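Local coordinates for malonyl CoA:acyl carrier protein malonyltransferase (Streptomyces coelicolor, PDB 1NM2) that probably transfers the malonyl group from malonyl-CoA to the holo acyl carrier protein, supplying malonyl-ACP for fatty acid biosynthesis, at residues T19-L24 with K299-L304; I38-A43 with T57-P62; G88-A93 with P225-V230; I273-P278 with T295-T300. All blocks are in the same frame, centred on the assembly; numbering follows the deposited sequence.

Overall arrangement
Near the N terminus, interaction 1 (19-24 with 299-304) closes the widest loop, and the other chain closures fall within it or, for interaction 4, end on its second segment. Interaction 2 (38-43 with 57-62) makes a short closure, packing a turn between helices against helix 57-75. Interaction 3 (88-93 with 225-230) follows in series and borders one edge strand of the parallel sheet of the alpha/beta hydrolase-like core, 228-229. Interaction 4 (273-278 with 295-300) pairs the two strands at the other edge of that sheet. It shares K299 and T300 with interaction 1, and W21 packs on C277; their centres lie about 11 Å apart.

Interaction 1: residues T19-L24 with K299-L304; sequences TDWLAL and KTPDDL
W21 lays its indole against P301, joining the short helix 19-22 to the turn that leads from the last strand of the alpha/beta hydrolase-like core, 294-297, into helix 304-314. The proline ring comes over one face of the indole: P301 CD stands 3.7 Å from the centroid of the five-membered ring of W21, only 14° off the ring normal, a CH-pi contact. The backbone of T300 approaches obliquely near the rim of the ring, with T300 C 3.2 Å from W21 CZ2. With CG of W21 beside its backbone N (chi1 -64°), the indole reaches across to the opposing turn, where the benzo end meets L304, CZ3 of W21 lying 4.0 Å from L304 CD1. P301 also takes contacts from the helix side. P301 CD lies 3.5 Å from D20 CB, and the leucine branch L24 CD2 meets P301 CB at 4.0 Å. Helix 57-75 packs nearby, with S71 against W21 and A74 against both L24 and L304. Within the turn, D303 OD1 accepts from the backbone N of both K299 and T300, tying down the segment whose carbonyl faces the indole. At the edge of the W21 ring, NE1 donates to K299 O over 2.9 Å with an N-H...O angle of 161°; the oxygen lies near the indole plane, while the donor sits well above the carbonyl plane.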
# COMPACT_ATOMS: atom_id res chain seq x y z
N THR A 19 -19.12 0.36 -1.05
CA THR A 19 -20.55 0.65 -1.21
C THR A 19 -20.95 2.13 -1.16
O THR A 19 -21.50 2.66 -2.12
CB THR A 19 -21.39 -0.12 -0.17
OG1 THR A 19 -21.11 -1.52 -0.27
CG2 THR A 19 -22.87 0.09 -0.43
N ASP A 20 -20.69 2.79 -0.03
CA ASP A 20 -21.06 4.20 0.11
C ASP A 20 -20.37 5.10 -0.91
O ASP A 20 -20.94 6.10 -1.35
CB ASP A 20 -20.76 4.69 1.53
CG ASP A 20 -21.69 4.09 2.57
OD1 ASP A 20 -21.51 4.37 3.78
OD2 ASP A 20 -22.62 3.35 2.18
N TRP A 21 -19.14 4.75 -1.28
CA TRP A 21 -18.41 5.56 -2.25
C TRP A 21 -19.01 5.46 -3.64
O TRP A 21 -19.01 6.44 -4.38
CB TRP A 21 -16.94 5.15 -2.28
CG TRP A 21 -16.25 5.42 -0.98
CD1 TRP A 21 -16.10 4.55 0.06
CD2 TRP A 21 -15.69 6.66 -0.55
NE1 TRP A 21 -15.48 5.17 1.11
CE2 TRP A 21 -15.22 6.47 0.76
CE3 TRP A 21 -15.55 7.92 -1.15
CZ2 TRP A 21 -14.62 7.50 1.50
CZ3 TRP A 21 -14.95 8.95 -0.42
CH2 TRP A 21 -14.49 8.73 0.89
N LEU A 22 -19.53 4.29 -4.00
CA LEU A 22 -20.15 4.11 -5.31
C LEU A 22 -21.44 4.89 -5.43
O LEU A 22 -21.93 5.12 -6.54
CB LEU A 22 -20.46 2.63 -5.59
CG LEU A 22 -19.39 1.71 -6.18
CD1 LEU A 22 -18.67 2.40 -7.33
CD2 LEU A 22 -18.43 1.33 -5.10
N ALA A 23 -22.01 5.28 -4.30
CA ALA A 23 -23.26 6.02 -4.28
C ALA A 23 -23.09 7.48 -4.68
O ALA A 23 -24.06 8.15 -5.02
CB ALA A 23 -23.91 5.93 -2.91
N LEU A 24 -21.86 7.98 -4.64
CA LEU A 24 -21.62 9.37 -5.01
C LEU A 24 -21.89 9.55 -6.50
O LEU A 24 -21.47 8.73 -7.32
CB LEU A 24 -20.17 9.77 -4.69
CG LEU A 24 -19.78 9.79 -3.20
CD1 LEU A 24 -18.31 10.16 -3.05
CD2 LEU A 24 -20.66 10.79 -2.47
N LYS A 299 -13.00 6.59 5.48
CA LYS A 299 -13.62 5.27 5.43
C LYS A 299 -14.90 5.32 4.60
O LYS A 299 -15.19 4.38 3.85
CB LYS A 299 -13.89 4.77 6.84
CG LYS A 299 -12.61 4.62 7.65
CD LYS A 299 -12.86 4.06 9.04
CE LYS A 299 -11.56 3.83 9.78
NZ LYS A 299 -11.79 3.22 11.12
N THR A 300 -15.65 6.41 4.71
CA THR A 300 -16.89 6.59 3.94
C THR A 300 -17.02 8.06 3.55
O THR A 300 -16.35 8.93 4.11
CB THR A 300 -18.16 6.20 4.75
OG1 THR A 300 -18.37 7.16 5.79
CG2 THR A 300 -18.01 4.81 5.36
N PRO A 301 -17.88 8.36 2.56
CA PRO A 301 -18.08 9.74 2.11
C PRO A 301 -18.42 10.70 3.26
O PRO A 301 -18.17 11.91 3.17
CB PRO A 301 -19.22 9.61 1.11
CG PRO A 301 -18.93 8.27 0.48
CD PRO A 301 -18.60 7.42 1.69
N ASP A 302 -19.00 10.17 4.33
CA ASP A 302 -19.37 10.97 5.49
C ASP A 302 -18.14 11.55 6.19
O ASP A 302 -18.25 12.47 7.00
CB ASP A 302 -20.18 10.12 6.48
CG ASP A 302 -21.59 9.81 5.98
OD1 ASP A 302 -22.18 8.82 6.44
OD2 ASP A 302 -22.11 10.56 5.13
N ASP A 303 -16.96 11.01 5.87
CA ASP A 303 -15.71 11.48 6.47
C ASP A 303 -15.14 12.67 5.69
O ASP A 303 -14.22 13.34 6.15
CB ASP A 303 -14.68 10.35 6.49
CG ASP A 303 -15.02 9.24 7.48
OD1 ASP A 303 -14.66 8.07 7.23
OD2 ASP A 303 -15.65 9.54 8.51
N LEU A 304 -15.69 12.93 4.51
CA LEU A 304 -15.20 14.01 3.64
C LEU A 304 -15.21 15.43 4.19
O LEU A 304 -14.23 16.16 4.02
CB LEU A 304 -15.96 13.96 2.30
CG LEU A 304 -15.60 12.72 1.47
CD1 LEU A 304 -16.49 12.63 0.24
CD2 LEU A 304 -14.13 12.79 1.08
O HOH W 1 -21.08 7.62 3.65

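Interaction 2: residues I38-A43 with T57-P62; sequences IGLDLA and TSVAQP
L40 and V59 have their CA atoms 7.9 Å apart where the turn linking helices 27-38 and 42-47 faces the first turns of helix 57-75. No hydrogen bond joins the two segments, and the side chains meet through apolar groups. L40 carries much of the contact: with CG opposite the backbone N (chi1 -167°), its branch CD2 meets P62 CG at 3.7 Å, the two side chains crossing at about a right angle. The other branch, L40 CD1, comes 4.3 Å from V59 CG2. P62 is met at a second point by I38, whose CD1 lies 3.9 Å from P62 CB. L42 approaches the same proline by CD2, 4.3 Å from P62 CB. P62 thus receives three branched aliphatic side chains, and it stands at a kink where its nitrogen has no bond to the preceding turn. F45 of helix 42-47 touches both L40 and V59, and V31 and W34 of helix 27-38 touch L42. G39, with positive phi, ends the first helix; D41 is the N-cap of the next, its OD2 accepting from H44 N. The arrangement is a turn joining two helices, packed by its aliphatic side chains on a proline-kinked helix of the acyltransferase domain.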
# COMPACT_ATOMS: atom_id res chain seq x y z
N ILE A 38 -9.65 -2.92 -17.24
CA ILE A 38 -8.78 -3.96 -16.68
C ILE A 38 -9.41 -5.35 -16.63
O ILE A 38 -8.81 -6.28 -16.10
CB ILE A 38 -8.31 -3.59 -15.24
CG1 ILE A 38 -9.51 -3.55 -14.29
CG2 ILE A 38 -7.60 -2.24 -15.27
CD1 ILE A 38 -9.14 -3.31 -12.84
N GLY A 39 -10.62 -5.47 -17.18
CA GLY A 39 -11.30 -6.75 -17.20
C GLY A 39 -11.62 -7.32 -15.83
O GLY A 39 -11.43 -8.51 -15.60
N LEU A 40 -12.12 -6.48 -14.93
CA LEU A 40 -12.47 -6.92 -13.58
C LEU A 40 -13.61 -6.06 -13.05
O LEU A 40 -13.55 -4.83 -13.10
CB LEU A 40 -11.25 -6.80 -12.66
CG LEU A 40 -11.32 -7.49 -11.30
CD1 LEU A 40 -11.40 -9.00 -11.49
CD2 LEU A 40 -10.08 -7.13 -10.48
N ASP A 41 -14.65 -6.70 -12.52
CA ASP A 41 -15.81 -5.99 -12.00
C ASP A 41 -15.52 -5.39 -10.62
O ASP A 41 -15.89 -5.96 -9.59
CB ASP A 41 -17.01 -6.94 -11.94
CG ASP A 41 -18.32 -6.22 -11.64
OD1 ASP A 41 -19.38 -6.86 -11.78
OD2 ASP A 41 -18.29 -5.03 -11.25
N LEU A 42 -14.86 -4.24 -10.62
CA LEU A 42 -14.50 -3.57 -9.37
C LEU A 42 -15.68 -3.28 -8.46
O LEU A 42 -15.58 -3.44 -7.25
CB LEU A 42 -13.75 -2.27 -9.68
CG LEU A 42 -12.40 -2.44 -10.39
CD1 LEU A 42 -11.91 -1.09 -10.89
CD2 LEU A 42 -11.39 -3.08 -9.43
N ALA A 43 -16.81 -2.87 -9.04
CA ALA A 43 -18.00 -2.58 -8.25
C ALA A 43 -18.46 -3.81 -7.47
O ALA A 43 -18.81 -3.71 -6.29
CB ALA A 43 -19.13 -2.08 -9.17
N THR A 57 -5.42 -11.85 -4.14
CA THR A 57 -4.43 -10.81 -4.38
C THR A 57 -4.57 -10.13 -5.75
O THR A 57 -4.26 -8.95 -5.89
CB THR A 57 -2.99 -11.35 -4.20
OG1 THR A 57 -2.04 -10.31 -4.45
CG2 THR A 57 -2.73 -12.51 -5.15
N SER A 58 -5.04 -10.86 -6.76
CA SER A 58 -5.19 -10.27 -8.09
C SER A 58 -6.38 -9.31 -8.11
O SER A 58 -6.48 -8.42 -8.97
CB SER A 58 -5.37 -11.36 -9.15
OG SER A 58 -6.54 -12.13 -8.93
N VAL A 59 -7.28 -9.48 -7.15
CA VAL A 59 -8.46 -8.63 -7.02
C VAL A 59 -8.20 -7.49 -6.05
O VAL A 59 -8.48 -6.32 -6.34
CB VAL A 59 -9.69 -9.44 -6.50
CG1 VAL A 59 -10.83 -8.49 -6.13
CG2 VAL A 59 -10.17 -10.42 -7.57
N ALA A 60 -7.63 -7.82 -4.89
CA ALA A 60 -7.36 -6.82 -3.86
C ALA A 60 -6.53 -5.62 -4.31
O ALA A 60 -6.85 -4.48 -3.98
CB ALA A 60 -6.69 -7.48 -2.65
N GLN A 61 -5.46 -5.87 -5.07
CA GLN A 61 -4.62 -4.76 -5.50
C GLN A 61 -5.34 -3.71 -6.34
O GLN A 61 -5.35 -2.53 -5.98
CB GLN A 61 -3.36 -5.31 -6.20
CG GLN A 61 -2.49 -6.09 -5.21
CD GLN A 61 -1.09 -6.36 -5.69
OE1 GLN A 61 -0.52 -5.59 -6.46
NE2 GLN A 61 -0.50 -7.46 -5.22
N PRO A 62 -5.97 -4.10 -7.47
CA PRO A 62 -6.67 -3.07 -8.25
C PRO A 62 -7.85 -2.43 -7.50
O PRO A 62 -8.14 -1.25 -7.68
CB PRO A 62 -7.12 -3.82 -9.51
CG PRO A 62 -7.22 -5.25 -9.05
CD PRO A 62 -5.98 -5.39 -8.17

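Interaction 3: residues G88-A93 with P225-V230; sequences GFTPGA and PKVTYV
V227 fits its two methyl branches against the irregular lead-in to strand 93-96. From CB the side chain forks: CG1 lies opposite the backbone N (chi1 -174°), which carries it to the backbone of 91-93, while CG2 stands beside that N. CG1 is the busier tip. V227 CG1 comes 3.1 Å from P91 O, a close packing of methyl on carbonyl oxygen, and 3.8 Å from both G92 O and A93 CA. V227 CG1 also lies 4.2 Å from P91 CG, the two side chains crossing at about a right angle. V227 CG2 turns to the outer end of the contact and meets T90 CG2 at 3.8 Å, these side chains sliding past each other in opposite directions.

One residue further along, T228 lies opposite A93. Here CB of A93 packs against CB of T228, and A93 CA makes a CA-H...O contact with T228 O at 3.3 Å. No direct hydrogen bond crosses between the two segments. A water does the bridging instead, donating to G92 O over 2.8 Å and accepting from T228 N.

Beyond the contact, T228 has a backbone hydrogen bond to V94, and G92 and A93 bond to L3 in the neighbouring strand 3-7. Y229 points away from 88-93 and gives its hydroxyl to E101 O. The pieces come together where the short, weakly bonded strand 228-229 comes alongside 93-96, its parallel neighbour, at one margin of the parallel sheet of the alpha/beta hydrolase-like core.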
# COMPACT_ATOMS: atom_id res chain seq x y z
N GLY A 88 -10.45 22.28 -5.31
CA GLY A 88 -9.41 21.27 -5.32
C GLY A 88 -8.32 21.56 -4.31
O GLY A 88 -8.43 22.50 -3.52
N PHE A 89 -7.26 20.75 -4.32
CA PHE A 89 -6.15 20.94 -3.39
C PHE A 89 -4.93 20.12 -3.80
O PHE A 89 -5.04 19.14 -4.53
CB PHE A 89 -6.58 20.55 -1.96
CG PHE A 89 -6.37 19.10 -1.63
CD1 PHE A 89 -5.19 18.66 -1.03
CD2 PHE A 89 -7.36 18.16 -1.92
CE1 PHE A 89 -5.00 17.32 -0.72
CE2 PHE A 89 -7.18 16.81 -1.62
CZ PHE A 89 -5.99 16.39 -1.01
N THR A 90 -3.77 20.54 -3.32
CA THR A 90 -2.52 19.87 -3.62
C THR A 90 -1.79 19.60 -2.31
O THR A 90 -1.45 20.53 -1.58
CB THR A 90 -1.63 20.74 -4.53
OG1 THR A 90 -2.30 20.98 -5.77
CG2 THR A 90 -0.30 20.05 -4.81
N PRO A 91 -1.55 18.32 -1.98
CA PRO A 91 -0.85 17.99 -0.74
C PRO A 91 0.64 18.33 -0.79
O PRO A 91 1.19 18.54 -1.87
CB PRO A 91 -1.08 16.49 -0.61
CG PRO A 91 -1.09 16.04 -2.03
CD PRO A 91 -1.94 17.10 -2.71
N GLY A 92 1.28 18.40 0.38
CA GLY A 92 2.70 18.70 0.44
C GLY A 92 3.53 17.52 -0.04
O GLY A 92 4.61 17.70 -0.60
N ALA A 93 3.02 16.31 0.17
CA ALA A 93 3.72 15.10 -0.26
C ALA A 93 2.77 13.92 -0.27
O ALA A 93 1.71 13.96 0.37
CB ALA A 93 4.89 14.82 0.67
N PRO A 225 6.99 13.54 -10.99
CA PRO A 225 6.01 13.87 -9.95
C PRO A 225 5.84 15.38 -9.76
O PRO A 225 6.82 16.12 -9.73
CB PRO A 225 6.59 13.19 -8.71
CG PRO A 225 8.07 13.20 -8.97
CD PRO A 225 8.15 12.83 -10.43
N LYS A 226 4.59 15.82 -9.64
CA LYS A 226 4.29 17.24 -9.47
C LYS A 226 4.23 17.58 -7.98
O LYS A 226 4.20 18.75 -7.60
CB LYS A 226 2.96 17.59 -10.13
CG LYS A 226 2.92 17.29 -11.62
CD LYS A 226 1.53 17.53 -12.20
CE LYS A 226 1.46 17.11 -13.66
NZ LYS A 226 0.09 17.29 -14.25
N VAL A 227 4.19 16.54 -7.16
CA VAL A 227 4.15 16.68 -5.71
C VAL A 227 5.23 15.74 -5.17
O VAL A 227 5.52 14.71 -5.78
CB VAL A 227 2.78 16.23 -5.16
CG1 VAL A 227 2.71 16.52 -3.67
CG2 VAL A 227 1.65 16.94 -5.90
N THR A 228 5.83 16.10 -4.04
CA THR A 228 6.87 15.28 -3.45
C THR A 228 6.38 13.84 -3.28
O THR A 228 5.36 13.59 -2.65
CB THR A 228 7.29 15.83 -2.08
OG1 THR A 228 7.73 17.19 -2.23
CG2 THR A 228 8.42 15.00 -1.49
N TYR A 229 7.12 12.90 -3.86
CA TYR A 229 6.77 11.48 -3.80
C TYR A 229 7.78 10.72 -2.94
O TYR A 229 8.96 10.63 -3.28
CB TYR A 229 6.76 10.91 -5.22
CG TYR A 229 6.36 9.45 -5.30
CD1 TYR A 229 5.03 9.09 -5.50
CD2 TYR A 229 7.30 8.44 -5.14
CE1 TYR A 229 4.65 7.74 -5.54
CE2 TYR A 229 6.94 7.10 -5.17
CZ TYR A 229 5.61 6.76 -5.37
OH TYR A 229 5.25 5.44 -5.37
N VAL A 230 7.31 10.16 -1.82
CA VAL A 230 8.17 9.41 -0.90
C VAL A 230 8.08 7.92 -1.20
O VAL A 230 6.98 7.35 -1.19
CB VAL A 230 7.76 9.67 0.57
CG1 VAL A 230 8.69 8.92 1.52
CG2 VAL A 230 7.82 11.17 0.85
O HOH W 2 5.42 19.15 -2.88

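Interaction 4: residues I273-P278 with T295-T300; sequences IIEVCP and TLALKT
E275 and L296 hold the centre of three backbone hydrogen bonds between strands 273-275 and 295-297, whose axes run 4.8 Å apart and 12° from parallel. L296 N donates to I273 O, E275 N to L296 O and L298 N to E275 O, each at 2.9 Å; the last is the straightest, with an N-H...O angle of 174°. I274 and L296 share one face, and I274 CG2 also meets L298 CG at 4.3 Å. L310 of helix 304-314 touches I274 and L296, and A307 of the same helix touches L298. On the other face, T283 of helix 281-289 touches T295 and A297. With CG of E275 anti to the backbone N (chi1 171°) and the chain extended beyond it, E275 OE1 comes 4.0 Å from A297 CB. Its carboxylate is held from beyond the strand: OE1 accepts from G280 N and T283 OG1, OE2 from L282 N. The side chain of E275 is about 5 Å from a bound acetic acid, probably the acetate that mimics a malonyl group in the active site. The strands and helix 281-289 form a beta-alpha-beta crossover at the edge of the parallel sheet of the alpha/beta hydrolase-like core.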
# COMPACT_ATOMS: atom_id res chain seq x y z
N ILE A 273 -1.84 14.22 8.31
CA ILE A 273 -1.84 13.09 7.39
C ILE A 273 -3.26 12.59 7.17
O ILE A 273 -4.00 12.33 8.13
CB ILE A 273 -1.01 11.90 7.92
CG1 ILE A 273 0.48 12.25 7.94
CG2 ILE A 273 -1.24 10.67 7.03
CD1 ILE A 273 1.36 11.14 8.50
N ILE A 274 -3.63 12.46 5.90
CA ILE A 274 -4.94 11.95 5.53
C ILE A 274 -4.69 10.66 4.75
O ILE A 274 -3.92 10.65 3.79
CB ILE A 274 -5.71 12.95 4.63
CG1 ILE A 274 -6.10 14.19 5.44
CG2 ILE A 274 -6.96 12.28 4.06
CD1 ILE A 274 -6.80 15.26 4.63
N GLU A 275 -5.31 9.58 5.20
CA GLU A 275 -5.17 8.29 4.53
C GLU A 275 -6.44 8.06 3.70
O GLU A 275 -7.55 8.11 4.24
CB GLU A 275 -5.01 7.18 5.58
CG GLU A 275 -5.06 5.76 5.04
CD GLU A 275 -4.91 4.72 6.14
OE1 GLU A 275 -5.28 5.01 7.30
OE2 GLU A 275 -4.42 3.61 5.83
N VAL A 276 -6.29 7.83 2.40
CA VAL A 276 -7.45 7.62 1.55
C VAL A 276 -8.15 6.30 1.86
O VAL A 276 -7.66 5.49 2.65
CB VAL A 276 -7.08 7.68 0.04
CG1 VAL A 276 -6.52 9.06 -0.28
CG2 VAL A 276 -6.05 6.59 -0.30
N CYS A 277 -9.30 6.08 1.24
CA CYS A 277 -10.08 4.87 1.45
C CYS A 277 -9.37 3.64 0.89
O CYS A 277 -8.83 3.68 -0.22
CB CYS A 277 -11.46 5.02 0.80
SG CYS A 277 -12.50 3.56 0.94
N PRO A 278 -9.37 2.53 1.63
CA PRO A 278 -9.96 2.31 2.96
C PRO A 278 -8.94 2.59 4.06
O PRO A 278 -7.99 1.83 4.24
CB PRO A 278 -10.37 0.84 2.90
CG PRO A 278 -9.23 0.24 2.13
CD PRO A 278 -8.97 1.25 1.02
N THR A 295 -4.20 13.27 12.26
CA THR A 295 -4.44 12.20 11.31
C THR A 295 -5.93 12.00 11.07
O THR A 295 -6.74 12.20 11.98
CB THR A 295 -3.86 10.85 11.81
OG1 THR A 295 -4.49 10.50 13.04
CG2 THR A 295 -2.37 10.95 12.03
N LEU A 296 -6.28 11.62 9.85
CA LEU A 296 -7.67 11.37 9.50
C LEU A 296 -7.72 10.28 8.45
O LEU A 296 -7.00 10.33 7.45
CB LEU A 296 -8.34 12.65 8.97
CG LEU A 296 -9.85 12.59 8.72
CD1 LEU A 296 -10.43 13.99 8.67
CD2 LEU A 296 -10.14 11.85 7.42
N ALA A 297 -8.56 9.28 8.68
CA ALA A 297 -8.71 8.18 7.75
C ALA A 297 -10.06 8.27 7.05
O ALA A 297 -11.09 8.42 7.71
CB ALA A 297 -8.59 6.84 8.48
N LEU A 298 -10.05 8.19 5.73
CA LEU A 298 -11.29 8.23 4.96
C LEU A 298 -11.84 6.81 4.87
O LEU A 298 -11.22 5.93 4.26
CB LEU A 298 -11.03 8.76 3.55
CG LEU A 298 -10.67 10.24 3.42
CD1 LEU A 298 -10.38 10.56 1.96
CD2 LEU A 298 -11.81 11.10 3.95
N LYS A 299 -13.00 6.59 5.48
CA LYS A 299 -13.62 5.27 5.43
C LYS A 299 -14.90 5.32 4.60
O LYS A 299 -15.19 4.38 3.85
CB LYS A 299 -13.89 4.77 6.84
CG LYS A 299 -12.61 4.62 7.65
CD LYS A 299 -12.86 4.06 9.04
CE LYS A 299 -11.56 3.83 9.78
NZ LYS A 299 -11.79 3.22 11.12
N THR A 300 -15.65 6.41 4.71
CA THR A 300 -16.89 6.59 3.94
C THR A 300 -17.02 8.06 3.55
O THR A 300 -16.35 8.93 4.11
CB THR A 300 -18.16 6.20 4.75
OG1 THR A 300 -18.37 7.16 5.79
CG2 THR A 300 -18.01 4.81 5.36